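Local coordinates for Glyco_hydro_cc domain-containing protein (Pseudomonas viridiflava, PDB 6UAV) that probably cleaves beta-1,3-glucans within the chain, as an endo-beta-1,3-glucanase of glycoside hydrolase family GH128 (subgroup II), at residues Met121-Met126 and Ser167-Arg172; Gln205-Met210 and Gly250-Ser255. All blocks are in the same frame, centred on the assembly; numbering follows the deposited sequence. Where two conformers were deposited one is given.

Interaction 1 (Met121-Met126 and Ser167-Arg172); sequences MNWGTM and SSMLDR
Trp123, on the irregular loop that leaves the C-terminal end of barrel strand 115-121, reaches across to Met169 and Arg172 on helix 166-173, the helix that follows the next strand of this (beta/alpha)8 TIM barrel. The contact is small, with just 85 Å² buried. With CG anti to the backbone N (chi1 -160°), the indole swings toward the helix and leads with its six-membered ring. Met169 CE comes in at the edge of that ring, near its plane, 4.1 Å from Trp123 CE3; bends at chi2 and chi3 bring the methyl there, and the Met169 side chain also packs on Phe159 and Trp161 of strand 156-161. Arg172 is modelled in two conformers. In the one described, NH1 approaches Trp123 CZ3 obliquely at 3.6 Å with the planes 89° apart, an unstacked arrangement that remains provisional. Just before Trp123, Asn122 ND2 bonds to Glu84 OE2. A glycerol, probably from the crystallisation liquor, lies near Trp123 at the C-terminal end of the barrel, where TIM-barrel glycosidases carry their active site; it may mark part of a pocket. Asn122 OD1 bonds to glycerol O3 and accepts from Trp123 N, at 2.8 Å in a bent bond of 140°.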
loop_
_atom_site.group_PDB
_atom_site.type_symbol
_atom_site.label_atom_id
_atom_site.label_comp_id
_atom_site.label_asym_id
_atom_site.label_seq_id
_atom_site.Cartn_x
_atom_site.Cartn_y
_atom_site.Cartn_z
ATOM N N MET A 121 -4.802 3.461 6.082
ATOM C CA MET A 121 -5.770 3.115 7.116
ATOM C C MET A 121 -6.140 1.630 7.070
ATOM O O MET A 121 -5.950 0.942 6.057
ATOM C CB MET A 121 -7.010 4.006 6.988
ATOM C CG MET A 121 -6.678 5.522 7.025
ATOM S SD MET A 121 -5.665 6.051 8.471
ATOM C CE MET A 121 -6.808 5.691 9.799
ATOM N N ASN A 122 -6.626 1.190 8.226
ATOM C CA ASN A 122 -7.236 -0.145 8.425
ATOM C C ASN A 122 -8.210 -0.007 9.611
ATOM O O ASN A 122 -8.317 1.111 10.198
ATOM C CB ASN A 122 -6.111 -1.187 8.600
ATOM C CG ASN A 122 -6.484 -2.659 8.456
ATOM O OD1 ASN A 122 -7.668 -3.055 8.505
ATOM N ND2 ASN A 122 -5.454 -3.456 8.242
ATOM N N TRP A 123 -8.886 -1.089 9.999
ATOM C CA TRP A 123 -9.629 -1.117 11.269
ATOM C C TRP A 123 -8.622 -1.292 12.361
ATOM O O TRP A 123 -7.777 -2.167 12.192
ATOM C CB TRP A 123 -10.691 -2.220 11.292
ATOM C CG TRP A 123 -11.711 -1.908 12.337
ATOM C CD1 TRP A 123 -11.781 -2.316 13.626
ATOM C CD2 TRP A 123 -12.756 -0.959 12.144
ATOM N NE1 TRP A 123 -12.823 -1.686 14.248
ATOM C CE2 TRP A 123 -13.440 -0.844 13.356
ATOM C CE3 TRP A 123 -13.183 -0.261 11.010
ATOM C CZ2 TRP A 123 -14.563 -0.037 13.490
ATOM C CZ3 TRP A 123 -14.316 0.498 11.132
ATOM C CH2 TRP A 123 -14.940 0.661 12.363
ATOM N N GLY A 124 -8.698 -0.469 13.413
ATOM C CA GLY A 124 -7.560 -0.243 14.296
ATOM C C GLY A 124 -7.772 -0.735 15.701
ATOM O O GLY A 124 -8.850 -1.302 16.027
ATOM N N THR A 125 -6.721 -0.510 16.464
ATOM C CA THR A 125 -6.584 -0.918 17.887
ATOM C C THR A 125 -6.304 0.292 18.770
ATOM O O THR A 125 -6.437 0.182 20.007
ATOM C CB THR A 125 -5.533 -2.009 18.032
ATOM O OG1 THR A 125 -4.329 -1.441 17.534
ATOM C CG2 THR A 125 -5.926 -3.264 17.281
ATOM N N MET A 126 -5.880 1.420 18.225
ATOM C CA MET A 126 -5.602 2.613 19.046
ATOM C C MET A 126 -6.888 3.028 19.775
ATOM O O MET A 126 -7.962 3.109 19.171
ATOM C CB MET A 126 -5.118 3.786 18.172
ATOM C CG MET A 126 -4.859 5.091 18.941
ATOM S SD MET A 126 -4.199 6.281 17.776
ATOM C CE MET A 126 -2.508 5.744 17.692
ATOM N N SER A 167 -14.937 -3.257 -0.965
ATOM C CA SER A 167 -15.683 -2.208 -1.707
ATOM C C SER A 167 -16.518 -1.345 -0.731
ATOM O O SER A 167 -16.564 -0.132 -0.906
ATOM C CB SER A 167 -16.526 -2.774 -2.813
ATOM O OG SER A 167 -17.572 -3.536 -2.243
ATOM N N SER A 168 -17.073 -1.928 0.337
ATOM C CA SER A 168 -17.948 -1.218 1.292
ATOM C C SER A 168 -17.061 -0.265 2.118
ATOM O O SER A 168 -17.489 0.893 2.388
ATOM C CB SER A 168 -18.745 -2.206 2.105
ATOM O OG SER A 168 -18.013 -2.723 3.188
ATOM N N MET A 169 -15.829 -0.680 2.420
ATOM C CA MET A 169 -14.916 0.167 3.195
ATOM C C MET A 169 -14.453 1.335 2.290
ATOM O O MET A 169 -14.358 2.477 2.768
ATOM C CB MET A 169 -13.742 -0.634 3.734
ATOM C CG MET A 169 -14.099 -1.611 4.818
ATOM S SD MET A 169 -15.063 -0.959 6.177
ATOM C CE MET A 169 -13.877 0.081 6.993
ATOM N N LEU A 170 -14.163 1.098 1.015
ATOM C CA LEU A 170 -13.825 2.201 0.082
ATOM C C LEU A 170 -15.031 3.135 -0.059
ATOM O O LEU A 170 -14.818 4.385 -0.086
ATOM C CB LEU A 170 -13.348 1.668 -1.257
ATOM C CG LEU A 170 -12.099 0.775 -1.180
ATOM C CD1 LEU A 170 -11.716 0.296 -2.576
ATOM C CD2 LEU A 170 -10.927 1.458 -0.462
ATOM N N ASP A 171 -16.244 2.607 -0.161
ATOM C CA ASP A 171 -17.444 3.505 -0.240
ATOM C C ASP A 171 -17.510 4.360 1.012
ATOM O O ASP A 171 -17.740 5.608 0.902
ATOM C CB ASP A 171 -18.725 2.735 -0.506
ATOM C CG ASP A 171 -18.864 2.240 -1.924
ATOM O OD1 ASP A 171 -17.969 2.595 -2.755
ATOM O OD2 ASP A 171 -19.864 1.507 -2.193
ATOM N N ARG A 172 -17.344 3.761 2.187
ATOM C CA ARG A 172 -17.429 4.528 3.446
ATOM C C ARG A 172 -16.361 5.627 3.424
ATOM O O ARG A 172 -16.703 6.768 3.787
ATOM C CB ARG A 172 -17.357 3.591 4.652
ATOM C CG ARG A 172 -18.625 2.766 4.839
ATOM C CD ARG A 172 -18.440 1.373 5.479
ATOM N NE ARG A 172 -17.711 1.469 6.738
ATOM C CZ ARG A 172 -17.769 0.575 7.731
ATOM N NH1 ARG A 172 -17.077 0.774 8.847
ATOM N NH2 ARG A 172 -18.530 -0.504 7.602
#

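Interaction 2 (Gln205-Met210 and Gly250-Ser255)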
loop_
_atom_site.group_PDB
_atom_site.type_symbol
_atom_site.label_atom_id
_atom_site.label_comp_id
_atom_site.label_asym_id
_atom_site.label_seq_id
_atom_site.Cartn_x
_atom_site.Cartn_y
_atom_site.Cartn_z
ATOM N N GLN A 205 -10.340 -17.406 -5.564
ATOM C CA GLN A 205 -11.703 -16.860 -5.792
ATOM C C GLN A 205 -11.733 -15.415 -5.283
ATOM O O GLN A 205 -12.249 -14.512 -5.977
ATOM C CB GLN A 205 -12.727 -17.793 -5.167
ATOM C CG GLN A 205 -14.163 -17.464 -5.563
ATOM C CD GLN A 205 -14.754 -16.271 -4.856
ATOM O OE1 GLN A 205 -14.385 -15.935 -3.726
ATOM N NE2 GLN A 205 -15.680 -15.600 -5.525
ATOM N N GLN A 206 -11.236 -15.192 -4.082
ATOM C CA GLN A 206 -11.341 -13.861 -3.457
ATOM C C GLN A 206 -10.347 -12.897 -4.134
ATOM O O GLN A 206 -10.733 -11.730 -4.374
ATOM C CB GLN A 206 -11.108 -13.959 -1.960
ATOM C CG GLN A 206 -12.385 -14.301 -1.220
ATOM C CD GLN A 206 -13.423 -13.206 -1.400
ATOM O OE1 GLN A 206 -13.233 -12.095 -0.877
ATOM N NE2 GLN A 206 -14.495 -13.507 -2.158
ATOM N N MET A 207 -9.170 -13.369 -4.545
ATOM C CA MET A 207 -8.230 -12.529 -5.333
ATOM C C MET A 207 -8.915 -12.087 -6.614
ATOM O O MET A 207 -8.854 -10.889 -6.950
ATOM C CB MET A 207 -6.933 -13.289 -5.667
ATOM C CG MET A 207 -6.074 -12.539 -6.654
ATOM S SD MET A 207 -4.612 -13.484 -7.067
ATOM C CE MET A 207 -3.619 -13.083 -5.627
ATOM N N ALA A 208 -9.568 -12.980 -7.324
ATOM C CA ALA A 208 -10.207 -12.569 -8.599
ATOM C C ALA A 208 -11.287 -11.503 -8.311
ATOM O O ALA A 208 -11.387 -10.509 -9.038
ATOM C CB ALA A 208 -10.751 -13.793 -9.321
ATOM N N GLU A 209 -12.142 -11.752 -7.324
ATOM C CA GLU A 209 -13.245 -10.813 -6.986
ATOM C C GLU A 209 -12.648 -9.442 -6.628
ATOM O O GLU A 209 -13.064 -8.442 -7.196
ATOM C CB GLU A 209 -14.078 -11.337 -5.814
ATOM C CG GLU A 209 -15.220 -12.156 -6.320
ATOM C CD GLU A 209 -16.389 -12.403 -5.385
ATOM O OE1 GLU A 209 -16.414 -11.829 -4.258
ATOM O OE2 GLU A 209 -17.240 -13.212 -5.799
ATOM N N MET A 210 -11.685 -9.424 -5.719
ATOM C CA MET A 210 -11.114 -8.152 -5.217
ATOM C C MET A 210 -10.367 -7.458 -6.353
ATOM O O MET A 210 -10.542 -6.254 -6.485
ATOM C CB MET A 210 -10.205 -8.406 -4.032
ATOM C CG MET A 210 -10.940 -9.056 -2.913
ATOM S SD MET A 210 -9.869 -9.540 -1.450
ATOM C CE MET A 210 -10.052 -7.955 -0.692
ATOM N N GLY A 250 0.457 -16.840 -7.451
ATOM C CA GLY A 250 1.236 -15.776 -8.102
ATOM C C GLY A 250 0.991 -15.764 -9.594
ATOM O O GLY A 250 0.764 -14.715 -10.159
ATOM N N GLN A 251 1.061 -16.939 -10.235
ATOM C CA GLN A 251 0.790 -17.026 -11.683
ATOM C C GLN A 251 -0.621 -16.441 -11.891
ATOM O O GLN A 251 -0.860 -15.702 -12.881
ATOM C CB GLN A 251 0.958 -18.481 -12.152
ATOM C CG GLN A 251 0.986 -18.632 -13.653
ATOM C CD GLN A 251 2.392 -18.543 -14.209
ATOM O OE1 GLN A 251 2.752 -17.589 -14.909
ATOM N NE2 GLN A 251 3.213 -19.549 -13.904
ATOM N N TYR A 252 -1.570 -16.821 -11.048
ATOM C CA TYR A 252 -2.989 -16.440 -11.234
ATOM C C TYR A 252 -3.109 -14.912 -11.157
ATOM O O TYR A 252 -3.644 -14.261 -12.093
ATOM C CB TYR A 252 -3.866 -17.170 -10.223
ATOM C CG TYR A 252 -5.342 -16.944 -10.399
ATOM C CD1 TYR A 252 -5.992 -17.437 -11.517
ATOM C CD2 TYR A 252 -6.115 -16.363 -9.421
ATOM C CE1 TYR A 252 -7.366 -17.316 -11.680
ATOM C CE2 TYR A 252 -7.488 -16.245 -9.560
ATOM C CZ TYR A 252 -8.125 -16.693 -10.703
ATOM O OH TYR A 252 -9.481 -16.558 -10.909
ATOM N N TYR A 253 -2.541 -14.333 -10.115
ATOM C CA TYR A 253 -2.509 -12.853 -9.925
ATOM C C TYR A 253 -2.037 -12.125 -11.180
ATOM O O TYR A 253 -2.683 -11.121 -11.632
ATOM C CB TYR A 253 -1.631 -12.487 -8.744
ATOM C CG TYR A 253 -1.632 -11.036 -8.328
ATOM C CD1 TYR A 253 -2.789 -10.353 -8.001
ATOM C CD2 TYR A 253 -0.441 -10.335 -8.169
ATOM C CE1 TYR A 253 -2.793 -9.030 -7.577
ATOM C CE2 TYR A 253 -0.418 -9.025 -7.712
ATOM C CZ TYR A 253 -1.595 -8.362 -7.385
ATOM O OH TYR A 253 -1.656 -7.075 -6.961
ATOM N N LEU A 254 -0.929 -12.584 -11.741
ATOM C CA LEU A 254 -0.295 -11.870 -12.872
ATOM C C LEU A 254 -1.125 -12.006 -14.131
ATOM O O LEU A 254 -0.972 -11.120 -15.048
ATOM C CB LEU A 254 1.151 -12.372 -13.053
ATOM C CG LEU A 254 2.036 -12.293 -11.813
ATOM C CD1 LEU A 254 3.421 -12.847 -12.122
ATOM C CD2 LEU A 254 2.152 -10.898 -11.273
ATOM N N SER A 255 -1.957 -13.032 -14.217
ATOM C CA SER A 255 -2.779 -13.369 -15.414
ATOM C C SER A 255 -4.092 -12.609 -15.417
ATOM O O SER A 255 -4.744 -12.590 -16.473
ATOM C CB SER A 255 -3.131 -14.854 -15.416
ATOM O OG SER A 255 -4.290 -15.102 -14.551
#
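Two neighbouring outer helices of the TIM barrel pack side by side here: helix 200-216, which follows strand 180-185, and helix 248-255, which follows the last strand, 220-225. Their segments run nearly parallel, 18° apart in direction, with axes 10.4 Å from each other, and the backbones come closest at Met207 and Tyr253, whose CA atoms are 7.3 Å apart. Met207 carries the contact. Its chain is extended as far as the sulfur (chi1 170°) and then turns at chi3 (-81°), which carries the methyl across the Tyr253 side chain, the two side chains crossing at about a right angle. The sulfur, Met207 SD, rests 3.6 Å from Tyr253 CB, and Met207 CE lies 3.7 Å from Tyr253 CD1. The same sulfur comes within 4.0 Å of Tyr252 CD2, so it makes Met-aromatic contacts with two successive tyrosines, oblique to both rings. Trp225 of strand 220-225 packs against Met207 as well and meets the ring of Tyr253. Farther out, Ala208 CB touches the phenol end of Tyr252, 3.4 Å from its OH, and Lys204 makes a cation-pi contact with that ring. The polar end of Tyr253 points into the fold, where its hydroxyl bonds to Gly7 O on the first strand. In the one of its two conformers described, Ser255 OG donates to Tyr252 O at 2.7 Å, and Ser255 N donates to the same carbonyl. On the far side of the first helix, Gln206 NE2 donates to Gln205 OE1 at 2.9 Å. A methionine and tyrosines meeting between two nearly parallel helices form the seam between the last two outer helices of a (beta/alpha)8 barrel, with the Tyr253 hydroxyl reaching the first strand, where the barrel closes.

Interactions 1 and 2 share one TIM barrel, but interaction 1 joins a strand-end loop to an outer helix, whereas interaction 2 joins two outer helices. Their centres are about 22 Å apart and their nearest atoms about 7 Å, so they do not touch. Helix 200-216 connects them: it receives Leu170 and Ser167 of helix 166-173 on Leu214 and Met213, and its Met207 and Ala208 touch helix 248-255. Three consecutive outer helices are thereby joined in a row. Interaction 1 lies beside the bound glycerol, about 4 Å from the Trp123 side chain, at the strand ends where glycoside hydrolases of this fold bind their sugar. Interaction 2 is packing in the helical shell, its centre about 17 Å from that of the chain.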